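Amidohydrolase family protein (Acinetobacter baumannii, PDB 4I6K) probably hydrolyses 2-pyrone-4,6-dicarboxylic acid, as a member of the amidohydrolase family, and binds citric acid in the crystal. Local coordinates at residues A[63-68]-A[262-267]; A[45-50]-A[251-256]; A[229-234]-A[268-273]. All blocks are in the same frame, centred on the assembly; numbering follows the deposited sequence.

Contact 1 of 3, residues A[63-68]-A[262-267]; sequences DEHNFT and DAIKAF
One face of the His65 imidazole is covered by the flank of Ile264, whose CG1 stands 4.2 Å from the ring centroid and 22° off the ring normal, a CH-pi contact displaced toward the ND1 and CE1 rim. The Phe67 ring meets the same residue obliquely, its CE1 atom 4.1 Å from CD1 of Ile264. A single branch of the isoleucine thus serves two rings: CG1 lies on the imidazole and the terminal CD1 turns to the phenyl. This branch reaches across because CG1 stands anti to the carbonyl carbon of Ile264 (chi1 -53°), leaving CG2 beside that carbonyl. NE2 of His65 hydrogen-bonds to Glu261, one residue before 262-267, which helps to fix the rotation of the imidazole; the Tyr260 ring also meets it. Both rings follow the end of helix 55-64, where Asn66, with positive phi, is the C-prime residue of a Schellman motif; its N lies 3.1 Å from Asp63 O. The chain then turns through Phe67 toward strand 69-73. In the (beta/alpha)8 barrel of this amidohydrolase, the contact therefore joins the loop after helix 55-64 to helix 260-270, with Ile264 also touching Trp245 beyond strand 243-244.

Contact 2 of 3, residues A[45-50]-A[251-256]; sequences ARYAPD and HTQHES
A type II beta turn from His251 to His254 presents Thr252 and Gln253 to the irregular segment 45-50, with Pro49 and Thr252 the closest backbone pair at 7.3 Å between CA atoms. CG of Tyr47 sits between the backbone N and the carbonyl carbon (chi1 69°), which carries the ring toward the turn. Thr252 OG1 donates a hydrogen bond to Tyr47 OH over 2.9 Å, the two side chains crossing at about a right angle. Over one ring face lies the extended Gln253 side chain: its CG is 4.0 Å from the ring centroid in a CH-pi contact, and its amide stacks on the ring with the planes 17° apart. Pro49 CG packs on Thr252 CG2 at 4.2 Å. The turn is braced from within: His254 ND1 donates an almost straight bond to Thr252 O (169°), while Gln253 N is bound by Glu255 OE1, which also bonds Tyr51. Tyr47 OH further bonds the citric acid, Arg46 NH2 binds the same ligand, and Thr252 OG1 bonds Arg216. Thr252 thus stands one shell behind this ligand, probably from the crystallisation liquor, and its bond to Tyr47 OH probably helps to orient the phenol toward whatever occupies the pocket.

Contact 3 of 3, residues A[229-234]-A[268-273]; sequences QAYNIF and KQIVFD
Tyr231 OH, the polar tip of a buried ring, hydrogen-bonds to Glu276 in helix 274-289 and has Val271 CG1 packed against it at 3.4 Å. The ring fills the joint between helix 222-237 and the C-terminal end of helix 260-270, two outer helices of the (beta/alpha)8 barrel separated in sequence by the short strand 243-244. CG lies anti to the backbone N of Tyr231 (chi1 -180°), which sends the ring out from its helix across the start of the loop after Ile270. Both Val271 methyls lie on the same side of the ring plane: CG2 sits over the face, 4.0 Å from the centroid and 22° off the normal, shifted toward CE1 and CZ, while CG1, farther along, reaches the hydroxyl. At the near end, the Ile270 methyl CG2 meets Tyr231 CB at 3.8 Å. Val271 is the first residue to leave helical geometry, and its O is taken up by Gln277, so the same turn that covers the tyrosine is tied to the following helix. Asp273 is the N-cap of that helix, with OD1 bonded to His275 N. Ile280 of helix 274-289 touches both Tyr231 and Val271, and Leu243 of strand 243-244 also touches the tyrosine. The Ile270 carbonyl approaches the ring obliquely, its O atom 3.8 Å from Tyr231 CD2.

How the contacts relate
Helix 260-270 is common to contacts 1 and 3, whose segments 262-267 and 268-273 follow directly in sequence. Their centres lie about 16 Å apart, so this one helix is packed first against the loop after helix 55-64 and then, at its C-terminal end, against helix 222-237. Contact 2 belongs to the ligand side: Tyr47 is about 3 Å from the citric acid, which probably came from the crystallisation liquor. Its centre is about 21 Å from that of contact 1, but the two touch where Ala263 CB packs 4.0 Å from His251 NE2. Contacts 2 and 3 stay apart, about 12 Å between nearest atoms.

Contact 1 of 3, residues A[63-68]-A[262-267]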
loop_
_atom_site.group_PDB
_atom_site.type_symbol
_atom_site.label_atom_id
_atom_site.label_comp_id
_atom_site.label_asym_id
_atom_site.label_seq_id
_atom_site.Cartn_x
_atom_site.Cartn_y
_atom_site.Cartn_z
ATOM N N ASP A 63 4.868 18.958 0.151
ATOM C CA ASP A 63 5.459 20.246 -0.213
ATOM C C ASP A 63 6.862 20.413 0.359
ATOM O O ASP A 63 7.805 20.712 -0.377
ATOM C CB ASP A 63 4.559 21.381 0.256
ATOM C CG ASP A 63 3.235 21.388 -0.463
ATOM O OD1 ASP A 63 2.286 22.047 0.013
ATOM O OD2 ASP A 63 3.147 20.727 -1.522
ATOM N N GLU A 64 7.000 20.187 1.664
ATOM C CA GLU A 64 8.283 20.328 2.347
ATOM C C GLU A 64 9.387 19.432 1.784
ATOM O O GLU A 64 10.565 19.651 2.073
ATOM C CB GLU A 64 8.130 20.059 3.848
ATOM C CG GLU A 64 7.092 20.936 4.531
ATOM C CD GLU A 64 7.116 20.822 6.048
ATOM O OE1 GLU A 64 6.789 21.827 6.715
ATOM O OE2 GLU A 64 7.457 19.736 6.570
ATOM N N HIS A 65 9.021 18.431 0.988
ATOM C CA HIS A 65 10.014 17.502 0.429
ATOM C C HIS A 65 9.948 17.367 -1.087
ATOM O O HIS A 65 10.481 16.415 -1.668
ATOM C CB HIS A 65 9.893 16.123 1.072
ATOM C CG HIS A 65 10.179 16.118 2.540
ATOM N ND1 HIS A 65 11.424 15.825 3.055
ATOM C CD2 HIS A 65 9.382 16.371 3.604
ATOM C CE1 HIS A 65 11.380 15.889 4.373
ATOM N NE2 HIS A 65 10.154 16.222 4.732
ATOM N N ASN A 66 9.281 18.316 -1.726
ATOM C CA ASN A 66 9.234 18.337 -3.179
ATOM C C ASN A 66 8.475 17.165 -3.813
ATOM O O ASN A 66 8.724 16.798 -4.961
ATOM C CB ASN A 66 10.658 18.435 -3.724
ATOM C CG ASN A 66 11.355 19.693 -3.257
ATOM O OD1 ASN A 66 10.761 20.769 -3.265
ATOM N ND2 ASN A 66 12.606 19.565 -2.824
ATOM N N PHE A 67 7.542 16.583 -3.070
ATOM C CA PHE A 67 6.714 15.540 -3.643
ATOM C C PHE A 67 5.598 16.139 -4.473
ATOM O O PHE A 67 4.932 17.081 -4.058
ATOM C CB PHE A 67 6.155 14.628 -2.560
ATOM C CG PHE A 67 7.093 13.537 -2.164
ATOM C CD1 PHE A 67 8.263 13.829 -1.476
ATOM C CD2 PHE A 67 6.819 12.218 -2.495
ATOM C CE1 PHE A 67 9.141 12.820 -1.106
ATOM C CE2 PHE A 67 7.689 11.192 -2.124
ATOM C CZ PHE A 67 8.858 11.499 -1.428
ATOM N N THR A 68 5.397 15.591 -5.657
ATOM C CA THR A 68 4.424 16.144 -6.557
ATOM C C THR A 68 3.070 15.484 -6.342
ATOM O O THR A 68 2.031 16.118 -6.541
ATOM C CB THR A 68 4.867 15.958 -8.011
ATOM O OG1 THR A 68 5.176 14.579 -8.231
ATOM C CG2 THR A 68 6.109 16.801 -8.297
ATOM N N ASP A 262 11.901 10.848 9.183
ATOM C CA ASP A 262 12.461 9.531 9.482
ATOM C C ASP A 262 12.150 8.525 8.374
ATOM O O ASP A 262 12.984 7.683 8.026
ATOM C CB ASP A 262 11.912 9.013 10.812
ATOM C CG ASP A 262 12.376 9.842 11.987
ATOM O OD1 ASP A 262 13.458 10.466 11.879
ATOM O OD2 ASP A 262 11.664 9.866 13.011
ATOM N N ALA A 263 10.934 8.604 7.842
ATOM C CA ALA A 263 10.544 7.759 6.725
ATOM C C ALA A 263 11.426 8.049 5.512
ATOM O O ALA A 263 12.025 7.132 4.949
ATOM C CB ALA A 263 9.062 7.950 6.391
ATOM N N ILE A 264 11.517 9.324 5.128
ATOM C CA ILE A 264 12.390 9.757 4.028
ATOM C C ILE A 264 13.822 9.259 4.214
ATOM O O ILE A 264 14.450 8.782 3.269
ATOM C CB ILE A 264 12.470 11.292 3.928
ATOM C CG1 ILE A 264 11.076 11.915 3.844
ATOM C CG2 ILE A 264 13.310 11.702 2.724
ATOM C CD1 ILE A 264 10.317 11.505 2.621
ATOM N N LYS A 265 14.325 9.380 5.440
ATOM C CA LYS A 265 15.718 9.063 5.755
ATOM C C LYS A 265 16.051 7.580 5.569
ATOM O O LYS A 265 17.048 7.233 4.934
ATOM C CB LYS A 265 16.065 9.524 7.170
ATOM C CG LYS A 265 17.527 9.354 7.532
ATOM C CD LYS A 265 17.864 10.103 8.807
ATOM C CE LYS A 265 19.346 9.981 9.128
ATOM N NZ LYS A 265 20.224 10.593 8.085
ATOM N N ALA A 266 15.214 6.705 6.118
ATOM C CA ALA A 266 15.422 5.272 5.963
ATOM C C ALA A 266 15.373 4.853 4.487
ATOM O O ALA A 266 16.082 3.945 4.056
ATOM C CB ALA A 266 14.391 4.502 6.775
ATOM N N PHE A 267 14.535 5.519 3.706
ATOM C CA PHE A 267 14.416 5.157 2.310
ATOM C C PHE A 267 15.763 5.328 1.621
ATOM O O PHE A 267 16.196 4.470 0.847
ATOM C CB PHE A 267 13.334 5.998 1.620
ATOM C CG PHE A 267 13.358 5.885 0.129
ATOM C CD1 PHE A 267 13.848 6.924 -0.648
ATOM C CD2 PHE A 267 12.926 4.724 -0.497
ATOM C CE1 PHE A 267 13.889 6.828 -2.034
ATOM C CE2 PHE A 267 12.975 4.612 -1.873
ATOM C CZ PHE A 267 13.460 5.673 -2.647
#

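Contact 2 of 3, residues A[45-50]-A[251-256]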
loop_
_atom_site.group_PDB
_atom_site.type_symbol
_atom_site.label_atom_id
_atom_site.label_comp_id
_atom_site.label_asym_id
_atom_site.label_seq_id
_atom_site.Cartn_x
_atom_site.Cartn_y
_atom_site.Cartn_z
ATOM N N ALA A 45 -12.307 -2.477 15.312
ATOM C CA ALA A 45 -11.005 -1.884 14.967
ATOM C C ALA A 45 -9.891 -2.425 15.867
ATOM O O ALA A 45 -10.075 -2.560 17.082
ATOM C CB ALA A 45 -11.063 -0.375 15.058
ATOM N N ARG A 46 -8.749 -2.763 15.267
ATOM C CA ARG A 46 -7.583 -3.210 16.038
ATOM C C ARG A 46 -7.080 -2.064 16.909
ATOM O O ARG A 46 -6.473 -2.287 17.956
ATOM C CB ARG A 46 -6.448 -3.676 15.113
ATOM C CG ARG A 46 -6.602 -5.080 14.547
ATOM C CD ARG A 46 -5.396 -5.481 13.658
ATOM N NE ARG A 46 -5.518 -5.020 12.267
ATOM C CZ ARG A 46 -4.698 -4.142 11.686
ATOM N NH1 ARG A 46 -3.687 -3.619 12.365
ATOM N NH2 ARG A 46 -4.887 -3.784 10.423
ATOM N N TYR A 47 -7.313 -0.840 16.445
ATOM C CA TYR A 47 -6.909 0.357 17.159
ATOM C C TYR A 47 -7.676 1.551 16.637
ATOM O O TYR A 47 -8.295 1.494 15.568
ATOM C CB TYR A 47 -5.408 0.610 17.019
ATOM C CG TYR A 47 -4.972 0.999 15.627
ATOM C CD1 TYR A 47 -4.685 2.322 15.308
ATOM C CD2 TYR A 47 -4.842 0.038 14.632
ATOM C CE1 TYR A 47 -4.285 2.675 14.034
ATOM C CE2 TYR A 47 -4.446 0.375 13.357
ATOM C CZ TYR A 47 -4.169 1.692 13.059
ATOM O OH TYR A 47 -3.772 2.014 11.779
ATOM N N ALA A 48 -7.638 2.634 17.403
ATOM C CA ALA A 48 -8.375 3.848 17.066
ATOM C C ALA A 48 -7.535 5.041 17.457
ATOM O O ALA A 48 -7.520 5.428 18.621
ATOM C CB ALA A 48 -9.709 3.887 17.793
ATOM N N PRO A 49 -6.825 5.622 16.480
ATOM C CA PRO A 49 -5.922 6.738 16.740
ATOM C C PRO A 49 -6.687 7.911 17.355
ATOM O O PRO A 49 -7.870 8.091 17.065
ATOM C CB PRO A 49 -5.408 7.108 15.345
ATOM C CG PRO A 49 -5.809 5.964 14.445
ATOM C CD PRO A 49 -7.017 5.378 15.040
ATOM N N ASP A 50 -6.014 8.702 18.183
ATOM C CA ASP A 50 -6.658 9.793 18.922
ATOM C C ASP A 50 -6.080 11.146 18.529
ATOM O O ASP A 50 -5.704 11.954 19.381
ATOM C CB ASP A 50 -6.465 9.575 20.425
ATOM C CG ASP A 50 -7.160 10.632 21.266
ATOM O OD1 ASP A 50 -8.199 11.172 20.820
ATOM O OD2 ASP A 50 -6.662 10.916 22.379
ATOM N N HIS A 251 2.042 7.032 10.215
ATOM C CA HIS A 251 2.833 6.035 10.960
ATOM C C HIS A 251 2.134 5.568 12.208
ATOM O O HIS A 251 2.693 5.669 13.305
ATOM C CB HIS A 251 4.215 6.602 11.324
ATOM C CG HIS A 251 4.808 7.449 10.241
ATOM N ND1 HIS A 251 4.989 8.810 10.370
ATOM C CD2 HIS A 251 5.202 7.135 8.983
ATOM C CE1 HIS A 251 5.494 9.294 9.248
ATOM N NE2 HIS A 251 5.629 8.299 8.390
ATOM N N THR A 252 0.916 5.055 12.035
ATOM C CA THR A 252 0.050 4.669 13.162
ATOM C C THR A 252 0.681 3.638 14.092
ATOM O O THR A 252 1.309 2.678 13.631
ATOM C CB THR A 252 -1.311 4.095 12.683
ATOM O OG1 THR A 252 -1.105 3.164 11.601
ATOM C CG2 THR A 252 -2.256 5.227 12.248
ATOM N N GLN A 253 0.477 3.826 15.396
ATOM C CA GLN A 253 0.988 2.900 16.393
ATOM C C GLN A 253 2.509 2.932 16.408
ATOM O O GLN A 253 3.144 2.044 16.960
ATOM C CB GLN A 253 0.492 1.470 16.126
ATOM C CG GLN A 253 -1.015 1.345 16.111
ATOM C CD GLN A 253 -1.499 -0.064 16.378
ATOM O OE1 GLN A 253 -2.177 -0.322 17.373
ATOM N NE2 GLN A 253 -1.155 -0.984 15.491
ATOM N N HIS A 254 3.085 3.966 15.807
ATOM C CA HIS A 254 4.533 4.134 15.752
ATOM C C HIS A 254 4.859 5.616 15.794
ATOM O O HIS A 254 5.968 6.039 15.416
ATOM C CB HIS A 254 5.104 3.549 14.458
ATOM C CG HIS A 254 5.135 2.055 14.427
ATOM N ND1 HIS A 254 4.038 1.293 14.086
ATOM C CD2 HIS A 254 6.140 1.181 14.667
ATOM C CE1 HIS A 254 4.363 0.011 14.132
ATOM N NE2 HIS A 254 5.633 -0.084 14.484
ATOM N N GLU A 255 3.880 6.397 16.246
ATOM C CA GLU A 255 3.955 7.848 16.162
ATOM C C GLU A 255 5.095 8.421 16.999
ATOM O O GLU A 255 5.680 9.434 16.629
ATOM C CB GLU A 255 2.619 8.480 16.576
ATOM C CG GLU A 255 1.452 8.113 15.677
ATOM C CD GLU A 255 0.720 6.884 16.144
ATOM O OE1 GLU A 255 -0.423 6.657 15.677
ATOM O OE2 GLU A 255 1.283 6.147 16.977
ATOM N N SER A 256 5.406 7.775 18.125
ATOM C CA SER A 256 6.431 8.284 19.025
ATOM C C SER A 256 7.812 8.132 18.392
ATOM O O SER A 256 8.745 8.846 18.748
ATOM C CB SER A 256 6.400 7.537 20.357
ATOM O OG SER A 256 5.127 6.964 20.597
#

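Contact 3 of 3, residues A[229-234]-A[268-273]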
loop_
_atom_site.group_PDB
_atom_site.type_symbol
_atom_site.label_atom_id
_atom_site.label_comp_id
_atom_site.label_asym_id
_atom_site.label_seq_id
_atom_site.Cartn_x
_atom_site.Cartn_y
_atom_site.Cartn_z
ATOM N N GLN A 229 17.724 -6.079 3.028
ATOM C CA GLN A 229 17.840 -7.401 2.436
ATOM C C GLN A 229 16.717 -7.654 1.437
ATOM O O GLN A 229 16.947 -8.133 0.321
ATOM C CB GLN A 229 17.757 -8.466 3.519
ATOM C CG GLN A 229 18.944 -8.534 4.450
ATOM C CD GLN A 229 18.897 -9.782 5.302
ATOM O OE1 GLN A 229 19.014 -10.899 4.788
ATOM N NE2 GLN A 229 18.698 -9.605 6.611
ATOM N N ALA A 230 15.491 -7.359 1.864
ATOM C CA ALA A 230 14.312 -7.565 1.025
ATOM C C ALA A 230 14.490 -6.792 -0.267
ATOM O O ALA A 230 14.264 -7.321 -1.349
ATOM C CB ALA A 230 13.055 -7.133 1.755
ATOM N N TYR A 231 14.920 -5.541 -0.147
ATOM C CA TYR A 231 15.202 -4.720 -1.317
ATOM C C TYR A 231 16.196 -5.396 -2.255
ATOM O O TYR A 231 15.945 -5.512 -3.461
ATOM C CB TYR A 231 15.715 -3.337 -0.904
ATOM C CG TYR A 231 16.022 -2.416 -2.078
ATOM C CD1 TYR A 231 14.988 -1.872 -2.858
ATOM C CD2 TYR A 231 17.338 -2.088 -2.408
ATOM C CE1 TYR A 231 15.254 -1.029 -3.931
ATOM C CE2 TYR A 231 17.615 -1.238 -3.487
ATOM C CZ TYR A 231 16.572 -0.718 -4.244
ATOM O OH TYR A 231 16.835 0.123 -5.304
ATOM N N ASN A 232 17.323 -5.844 -1.707
ATOM C CA ASN A 232 18.348 -6.492 -2.527
ATOM C C ASN A 232 17.788 -7.697 -3.238
ATOM O O ASN A 232 18.022 -7.887 -4.432
ATOM C CB ASN A 232 19.552 -6.924 -1.690
ATOM C CG ASN A 232 20.305 -5.749 -1.098
ATOM O OD1 ASN A 232 21.179 -5.933 -0.258
ATOM N ND2 ASN A 232 19.965 -4.539 -1.526
ATOM N N ILE A 233 17.057 -8.526 -2.504
ATOM C CA ILE A 233 16.387 -9.668 -3.123
ATOM C C ILE A 233 15.525 -9.220 -4.314
ATOM O O ILE A 233 15.700 -9.700 -5.427
ATOM C CB ILE A 233 15.553 -10.433 -2.086
ATOM C CG1 ILE A 233 16.483 -11.074 -1.056
ATOM C CG2 ILE A 233 14.681 -11.493 -2.741
ATOM C CD1 ILE A 233 15.755 -11.776 0.075
ATOM N N PHE A 234 14.618 -8.273 -4.085
ATOM C CA PHE A 234 13.793 -7.712 -5.166
ATOM C C PHE A 234 14.639 -7.334 -6.383
ATOM O O PHE A 234 14.269 -7.608 -7.530
ATOM C CB PHE A 234 13.042 -6.467 -4.688
ATOM C CG PHE A 234 12.172 -6.700 -3.480
ATOM C CD1 PHE A 234 11.736 -7.979 -3.153
ATOM C CD2 PHE A 234 11.763 -5.631 -2.681
ATOM C CE1 PHE A 234 10.913 -8.189 -2.045
ATOM C CE2 PHE A 234 10.940 -5.831 -1.574
ATOM C CZ PHE A 234 10.521 -7.114 -1.258
ATOM N N LYS A 268 16.425 6.444 1.913
ATOM C CA LYS A 268 17.701 6.771 1.283
ATOM C C LYS A 268 18.794 5.834 1.776
ATOM O O LYS A 268 19.796 5.623 1.100
ATOM C CB LYS A 268 18.080 8.221 1.571
ATOM C CG LYS A 268 17.091 9.253 1.047
ATOM C CD LYS A 268 17.647 10.675 1.206
ATOM C CE LYS A 268 16.640 11.733 0.780
ATOM N NZ LYS A 268 16.903 13.054 1.420
ATOM N N GLN A 269 18.654 5.341 2.996
ATOM C CA GLN A 269 19.507 4.277 3.488
ATOM C C GLN A 269 19.308 2.926 2.858
ATOM O O GLN A 269 20.253 2.255 2.508
ATOM C CB GLN A 269 19.409 4.158 4.987
ATOM C CG GLN A 269 20.364 5.070 5.666
ATOM C CD GLN A 269 19.993 5.331 7.083
ATOM O OE1 GLN A 269 20.236 6.419 7.605
ATOM N NE2 GLN A 269 19.388 4.341 7.725
ATOM N N ILE A 270 18.064 2.536 2.709
ATOM C CA ILE A 270 17.731 1.319 1.985
ATOM C C ILE A 270 18.068 1.444 0.498
ATOM O O ILE A 270 18.677 0.555 -0.085
ATOM C CB ILE A 270 16.237 0.983 2.118
ATOM C CG1 ILE A 270 15.908 0.606 3.566
ATOM C CG2 ILE A 270 15.861 -0.154 1.161
ATOM C CD1 ILE A 270 14.523 1.027 4.002
ATOM N N VAL A 271 17.655 2.546 -0.115
ATOM C CA VAL A 271 17.913 2.765 -1.527
ATOM C C VAL A 271 18.942 3.869 -1.675
ATOM O O VAL A 271 18.603 5.042 -1.855
ATOM C CB VAL A 271 16.631 3.153 -2.287
ATOM C CG1 VAL A 271 16.897 3.221 -3.794
ATOM C CG2 VAL A 271 15.526 2.158 -1.980
ATOM N N PHE A 272 20.206 3.481 -1.596
ATOM C CA PHE A 272 21.301 4.425 -1.662
ATOM C C PHE A 272 21.510 5.034 -3.059
ATOM O O PHE A 272 21.723 6.244 -3.201
ATOM C CB PHE A 272 22.582 3.753 -1.174
ATOM C CG PHE A 272 23.710 4.710 -0.988
ATOM C CD1 PHE A 272 25.012 4.347 -1.295
ATOM C CD2 PHE A 272 23.461 6.001 -0.532
ATOM C CE1 PHE A 272 26.047 5.244 -1.131
ATOM C CE2 PHE A 272 24.491 6.905 -0.369
ATOM C CZ PHE A 272 25.786 6.527 -0.669
ATOM N N ASP A 273 21.442 4.196 -4.088
ATOM C CA ASP A 273 21.712 4.622 -5.455
ATOM C C ASP A 273 20.616 5.540 -6.004
ATOM O O ASP A 273 19.439 5.162 -6.070
ATOM C CB ASP A 273 21.902 3.397 -6.351
ATOM C CG ASP A 273 22.043 3.759 -7.809
ATOM O OD1 ASP A 273 21.614 4.865 -8.198
ATOM O OD2 ASP A 273 22.580 2.934 -8.571
#